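Local atomic coordinates of EDTA monooxygenase (EDTA-degrading bacterium BNC1, PDB entry 5DQP), a protein that probably acts as a flavin-dependent monooxygenase that uses reduced FMN and molecular oxygen in the breakdown of EDTA. Residues 361-373 against 395-408. Residues are numbered along the deposited sequence; the frame is centred on the assembly and turned at random.
Sequences TPDQVADRLIDWW and FVDQVVPILQSRGV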
loop_
_atom_site.group_PDB
_atom_site.type_symbol
_atom_site.label_atom_id
_atom_site.label_comp_id
_atom_site.label_asym_id
_atom_site.label_seq_id
_atom_site.Cartn_x
_atom_site.Cartn_y
_atom_site.Cartn_z
ATOM N N THR A 361 20.920 14.425 27.670
ATOM C CA THR A 361 19.834 15.394 27.787
ATOM C C THR A 361 19.506 15.988 26.415
ATOM O O THR A 361 20.255 15.834 25.453
ATOM C CB THR A 361 20.199 16.516 28.765
ATOM O OG1 THR A 361 21.293 17.261 28.227
ATOM C CG2 THR A 361 20.536 15.973 30.158
ATOM N N PRO A 362 18.365 16.678 26.289
ATOM C CA PRO A 362 18.032 17.296 24.993
ATOM C C PRO A 362 19.150 18.172 24.438
ATOM O O PRO A 362 19.457 18.111 23.237
ATOM C CB PRO A 362 16.760 18.109 25.322
ATOM C CG PRO A 362 16.115 17.355 26.435
ATOM C CD PRO A 362 17.270 16.815 27.269
ATOM N N ASP A 363 19.789 18.978 25.291
ATOM C CA ASP A 363 20.870 19.843 24.818
ATOM C C ASP A 363 22.065 19.038 24.323
ATOM O O ASP A 363 22.704 19.422 23.340
ATOM C CB ASP A 363 21.304 20.807 25.927
ATOM C CG ASP A 363 20.379 22.017 26.042
ATOM O OD1 ASP A 363 20.442 22.910 25.156
ATOM O OD2 ASP A 363 19.587 22.073 27.011
ATOM N N GLN A 364 22.388 17.923 24.999
ATOM C CA GLN A 364 23.534 17.113 24.592
ATOM C C GLN A 364 23.282 16.472 23.241
ATOM O O GLN A 364 24.180 16.398 22.394
ATOM C CB GLN A 364 23.840 16.035 25.648
ATOM C CG GLN A 364 24.484 16.560 26.941
ATOM C CD GLN A 364 24.475 15.527 28.072
ATOM O OE1 GLN A 364 23.523 14.752 28.226
ATOM N NE2 GLN A 364 25.546 15.499 28.851
ATOM N N VAL A 365 22.057 16.018 23.007
ATOM C CA VAL A 365 21.739 15.428 21.712
ATOM C C VAL A 365 21.786 16.485 20.611
ATOM O O VAL A 365 22.391 16.269 19.550
ATOM C CB VAL A 365 20.378 14.719 21.779
ATOM C CG1 VAL A 365 19.929 14.295 20.351
ATOM C CG2 VAL A 365 20.479 13.524 22.728
ATOM N N ALA A 366 21.163 17.650 20.853
ATOM C CA ALA A 366 21.173 18.722 19.861
ATOM C C ALA A 366 22.594 19.146 19.544
ATOM O O ALA A 366 22.939 19.356 18.376
ATOM C CB ALA A 366 20.346 19.937 20.338
ATOM N N ASP A 367 23.432 19.289 20.582
ATOM C CA ASP A 367 24.835 19.636 20.374
ATOM C C ASP A 367 25.540 18.605 19.515
ATOM O O ASP A 367 26.314 18.965 18.628
ATOM C CB ASP A 367 25.572 19.784 21.718
ATOM C CG ASP A 367 25.030 20.935 22.554
ATOM O OD1 ASP A 367 24.119 21.645 22.051
ATOM O OD2 ASP A 367 25.506 21.117 23.704
ATOM N N ARG A 368 25.295 17.317 19.761
ATOM C CA ARG A 368 25.905 16.297 18.907
ATOM C C ARG A 368 25.365 16.366 17.477
ATOM O O ARG A 368 26.136 16.310 16.511
ATOM C CB ARG A 368 25.691 14.905 19.503
ATOM C CG ARG A 368 26.514 13.840 18.767
ATOM C CD ARG A 368 26.180 12.437 19.196
ATOM N NE ARG A 368 26.409 12.187 20.617
ATOM C CZ ARG A 368 27.518 11.633 21.107
ATOM N NH1 ARG A 368 27.638 11.420 22.419
ATOM N NH2 ARG A 368 28.514 11.309 20.288
ATOM N N LEU A 369 24.049 16.511 17.309
ATOM C CA LEU A 369 23.510 16.627 15.952
ATOM C C LEU A 369 24.133 17.803 15.210
ATOM O O LEU A 369 24.554 17.667 14.059
ATOM C CB LEU A 369 21.990 16.771 15.981
ATOM C CG LEU A 369 21.295 15.555 16.622
ATOM C CD1 LEU A 369 19.769 15.614 16.461
ATOM C CD2 LEU A 369 21.820 14.252 16.077
ATOM N N ILE A 370 24.169 18.975 15.848
ATOM C CA ILE A 370 24.689 20.171 15.193
ATOM C C ILE A 370 26.171 20.006 14.911
ATOM O O ILE A 370 26.684 20.486 13.892
ATOM C CB ILE A 370 24.442 21.418 16.058
ATOM C CG1 ILE A 370 22.942 21.709 16.205
ATOM C CG2 ILE A 370 25.211 22.622 15.484
ATOM C CD1 ILE A 370 22.620 22.924 17.125
ATOM N N ASP A 371 26.884 19.334 15.814
ATOM C CA ASP A 371 28.303 19.105 15.600
ATOM C C ASP A 371 28.536 18.301 14.329
ATOM O O ASP A 371 29.349 18.681 13.475
ATOM C CB ASP A 371 28.914 18.384 16.806
ATOM C CG ASP A 371 30.441 18.275 16.690
ATOM O OD1 ASP A 371 31.060 19.273 16.260
ATOM O OD2 ASP A 371 31.021 17.206 16.979
ATOM N N TRP A 372 27.812 17.187 14.173
ATOM C CA TRP A 372 27.969 16.384 12.962
ATOM C C TRP A 372 27.539 17.160 11.732
ATOM O O TRP A 372 28.243 17.179 10.710
ATOM C CB TRP A 372 27.161 15.095 13.060
ATOM C CG TRP A 372 27.873 13.974 13.767
ATOM C CD1 TRP A 372 28.370 13.991 15.036
ATOM C CD2 TRP A 372 28.114 12.656 13.257
ATOM N NE1 TRP A 372 28.905 12.762 15.353
ATOM C CE2 TRP A 372 28.766 11.927 14.276
ATOM C CE3 TRP A 372 27.852 12.027 12.039
ATOM C CZ2 TRP A 372 29.150 10.597 14.115
ATOM C CZ3 TRP A 372 28.234 10.707 11.872
ATOM C CH2 TRP A 372 28.878 10.001 12.910
ATOM N N TRP A 373 26.366 17.801 11.816
ATOM C CA TRP A 373 25.758 18.422 10.644
ATOM C C TRP A 373 26.640 19.518 10.067
ATOM O O TRP A 373 26.830 19.593 8.845
ATOM C CB TRP A 373 24.375 18.982 11.003
ATOM C CG TRP A 373 23.815 19.912 9.942
ATOM C CD1 TRP A 373 23.230 19.561 8.756
ATOM C CD2 TRP A 373 23.780 21.334 9.995
ATOM N NE1 TRP A 373 22.844 20.679 8.064
ATOM C CE2 TRP A 373 23.169 21.783 8.805
ATOM C CE3 TRP A 373 24.211 22.281 10.938
ATOM C CZ2 TRP A 373 22.993 23.130 8.523
ATOM C CZ3 TRP A 373 24.036 23.611 10.655
ATOM C CH2 TRP A 373 23.411 24.027 9.471
ATOM N N PHE A 395 11.619 13.697 21.865
ATOM C CA PHE A 395 12.511 14.308 20.887
ATOM C C PHE A 395 11.876 15.563 20.278
ATOM O O PHE A 395 12.488 16.638 20.251
ATOM C CB PHE A 395 12.883 13.297 19.800
ATOM C CG PHE A 395 13.960 13.788 18.888
ATOM C CD1 PHE A 395 13.651 14.606 17.813
ATOM C CD2 PHE A 395 15.292 13.482 19.139
ATOM C CE1 PHE A 395 14.636 15.097 16.978
ATOM C CE2 PHE A 395 16.281 13.949 18.316
ATOM C CZ PHE A 395 15.951 14.767 17.223
ATOM N N VAL A 396 10.627 15.459 19.830
ATOM C CA VAL A 396 9.967 16.599 19.189
ATOM C C VAL A 396 9.713 17.740 20.182
ATOM O O VAL A 396 9.773 18.923 19.822
ATOM C CB VAL A 396 8.652 16.139 18.525
ATOM C CG1 VAL A 396 7.733 17.348 18.286
ATOM C CG2 VAL A 396 8.922 15.378 17.223
ATOM N N ASP A 397 9.375 17.415 21.428
ATOM C CA ASP A 397 9.077 18.461 22.398
ATOM C C ASP A 397 10.328 19.158 22.909
ATOM O O ASP A 397 10.259 20.319 23.308
ATOM C CB ASP A 397 8.349 17.897 23.623
ATOM C CG ASP A 397 6.906 17.493 23.344
ATOM O OD1 ASP A 397 6.344 17.920 22.304
ATOM O OD2 ASP A 397 6.342 16.758 24.204
ATOM N N GLN A 398 11.459 18.465 22.974
ATOM C CA GLN A 398 12.601 19.010 23.698
ATOM C C GLN A 398 13.868 19.146 22.869
ATOM O O GLN A 398 14.674 20.012 23.170
ATOM C CB GLN A 398 12.879 18.159 24.946
ATOM C CG GLN A 398 11.613 18.083 25.834
ATOM C CD GLN A 398 11.768 17.223 27.071
ATOM O OE1 GLN A 398 12.779 17.302 27.765
ATOM N NE2 GLN A 398 10.747 16.412 27.371
ATOM N N VAL A 399 14.071 18.334 21.843
ATOM C CA VAL A 399 15.265 18.493 21.014
ATOM C C VAL A 399 14.998 19.428 19.841
ATOM O O VAL A 399 15.729 20.392 19.612
ATOM C CB VAL A 399 15.767 17.112 20.532
ATOM C CG1 VAL A 399 16.942 17.279 19.539
ATOM C CG2 VAL A 399 16.157 16.213 21.723
ATOM N N VAL A 400 13.925 19.162 19.089
ATOM C CA VAL A 400 13.594 19.995 17.939
ATOM C C VAL A 400 13.574 21.495 18.276
ATOM O O VAL A 400 14.185 22.274 17.538
ATOM C CB VAL A 400 12.308 19.492 17.280
ATOM C CG1 VAL A 400 11.690 20.527 16.337
ATOM C CG2 VAL A 400 12.621 18.181 16.523
ATOM N N PRO A 401 12.908 21.957 19.334
ATOM C CA PRO A 401 12.903 23.407 19.584
ATOM C C PRO A 401 14.303 23.982 19.824
ATOM O O PRO A 401 14.557 25.142 19.469
ATOM C CB PRO A 401 11.997 23.537 20.812
ATOM C CG PRO A 401 11.120 22.314 20.747
ATOM C CD PRO A 401 12.048 21.244 20.305
ATOM N N ILE A 402 15.219 23.194 20.391
ATOM C CA ILE A 402 16.606 23.624 20.479
ATOM C C ILE A 402 17.169 23.813 19.083
ATOM O O ILE A 402 17.735 24.864 18.760
ATOM C CB ILE A 402 17.438 22.618 21.306
ATOM C CG1 ILE A 402 16.830 22.433 22.710
ATOM C CG2 ILE A 402 18.895 23.078 21.382
ATOM C CD1 ILE A 402 17.670 21.529 23.664
ATOM N N LEU A 403 16.984 22.806 18.220
ATOM C CA LEU A 403 17.485 22.907 16.861
ATOM C C LEU A 403 16.880 24.091 16.146
ATOM O O LEU A 403 17.552 24.726 15.327
ATOM C CB LEU A 403 17.205 21.621 16.073
ATOM C CG LEU A 403 17.867 20.321 16.591
ATOM C CD1 LEU A 403 17.423 19.128 15.768
ATOM C CD2 LEU A 403 19.404 20.421 16.620
ATOM N N GLN A 404 15.599 24.384 16.403
ATOM C CA GLN A 404 14.987 25.535 15.746
ATOM C C GLN A 404 15.548 26.851 16.301
ATOM O O GLN A 404 15.850 27.765 15.531
ATOM C CB GLN A 404 13.462 25.481 15.875
ATOM C CG GLN A 404 12.797 24.440 14.972
ATOM C CD GLN A 404 11.452 23.995 15.511
ATOM O OE1 GLN A 404 11.140 24.245 16.675
ATOM N NE2 GLN A 404 10.657 23.299 14.682
ATOM N N SER A 405 15.725 26.961 17.619
ATOM C CA SER A 405 16.382 28.164 18.164
ATOM C C SER A 405 17.773 28.332 17.590
ATOM O O SER A 405 18.211 29.449 17.286
ATOM C CB SER A 405 16.499 28.088 19.686
ATOM O OG SER A 405 15.243 27.841 20.272
ATOM N N ARG A 406 18.505 27.225 17.489
ATOM C CA ARG A 406 19.846 27.276 16.946
ATOM C C ARG A 406 19.878 27.754 15.498
ATOM O O ARG A 406 20.962 28.057 14.995
ATOM C CB ARG A 406 20.478 25.893 17.086
ATOM C CG ARG A 406 20.609 25.459 18.550
ATOM C CD ARG A 406 21.856 26.038 19.162
ATOM N NE ARG A 406 21.707 26.316 20.581
ATOM C CZ ARG A 406 22.377 25.692 21.536
ATOM N NH1 ARG A 406 23.266 24.739 21.218
ATOM N NH2 ARG A 406 22.156 26.041 22.803
ATOM N N GLY A 407 18.736 27.837 14.821
ATOM C CA GLY A 407 18.742 28.294 13.441
ATOM C C GLY A 407 19.066 27.237 12.404
ATOM O O GLY A 407 19.305 27.580 11.245
ATOM N N VAL A 408 19.056 25.957 12.771
ATOM C CA VAL A 408 19.483 24.893 11.867
ATOM C C VAL A 408 18.333 24.001 11.428
ATOM O O VAL A 408 18.567 23.053 10.660
ATOM C CB VAL A 408 20.600 24.038 12.494
ATOM C CG1 VAL A 408 21.696 24.935 12.995
ATOM C CG2 VAL A 408 20.039 23.142 13.623
#
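Ile370 and Ile402 both set CG1 anti to their own carbonyl carbon (chi1 -65° and -57°) and extend beyond it, and this carries each CD1 methyl across to the facing segment. The side chain of Ile370 crosses that of Arg406 at about a right angle, with CD1 3.5 Å from CG of Arg406, and slides past that of Leu403, CG1 beside CD2. CD1 of Ile402 lies against Asp363 and Pro362, and its CG2 rests 3.6 Å from CB of Ala366, whose small side chain lets the branched residues come close. Arg406 suits the solvent-facing border: its stem serves as an apolar surface, and the bends in its chain return the guanidinium to Asp367, where NH1 and OD1 make a salt bridge whose hydrogen bond is weak and bent (3.3 Å). Deeper in, CD1 of Leu369 meets the edge of the Phe395 ring in its plane, 4.0 Å from CZ, and CB of Val399, from the same helix as Phe395, sits over one face. At the far end, Gly407, at a positive phi where a side chain would crowd the preceding carbonyl, closes a Schellman motif, and Val408 lays CB over the six-membered ring of Trp373, a CH-pi contact 4.3 Å from the centroid. Pro362 lies alongside Gln398; its missing N-H costs nothing in a helix's first turn. Leu369 and Phe395 also touch strands 262-271 and 380-383, so the two helices, crossing at -48°, pack side by side outside the parallel beta-barrel, as in the TIM-barrel fold of luciferase-like monooxygenases.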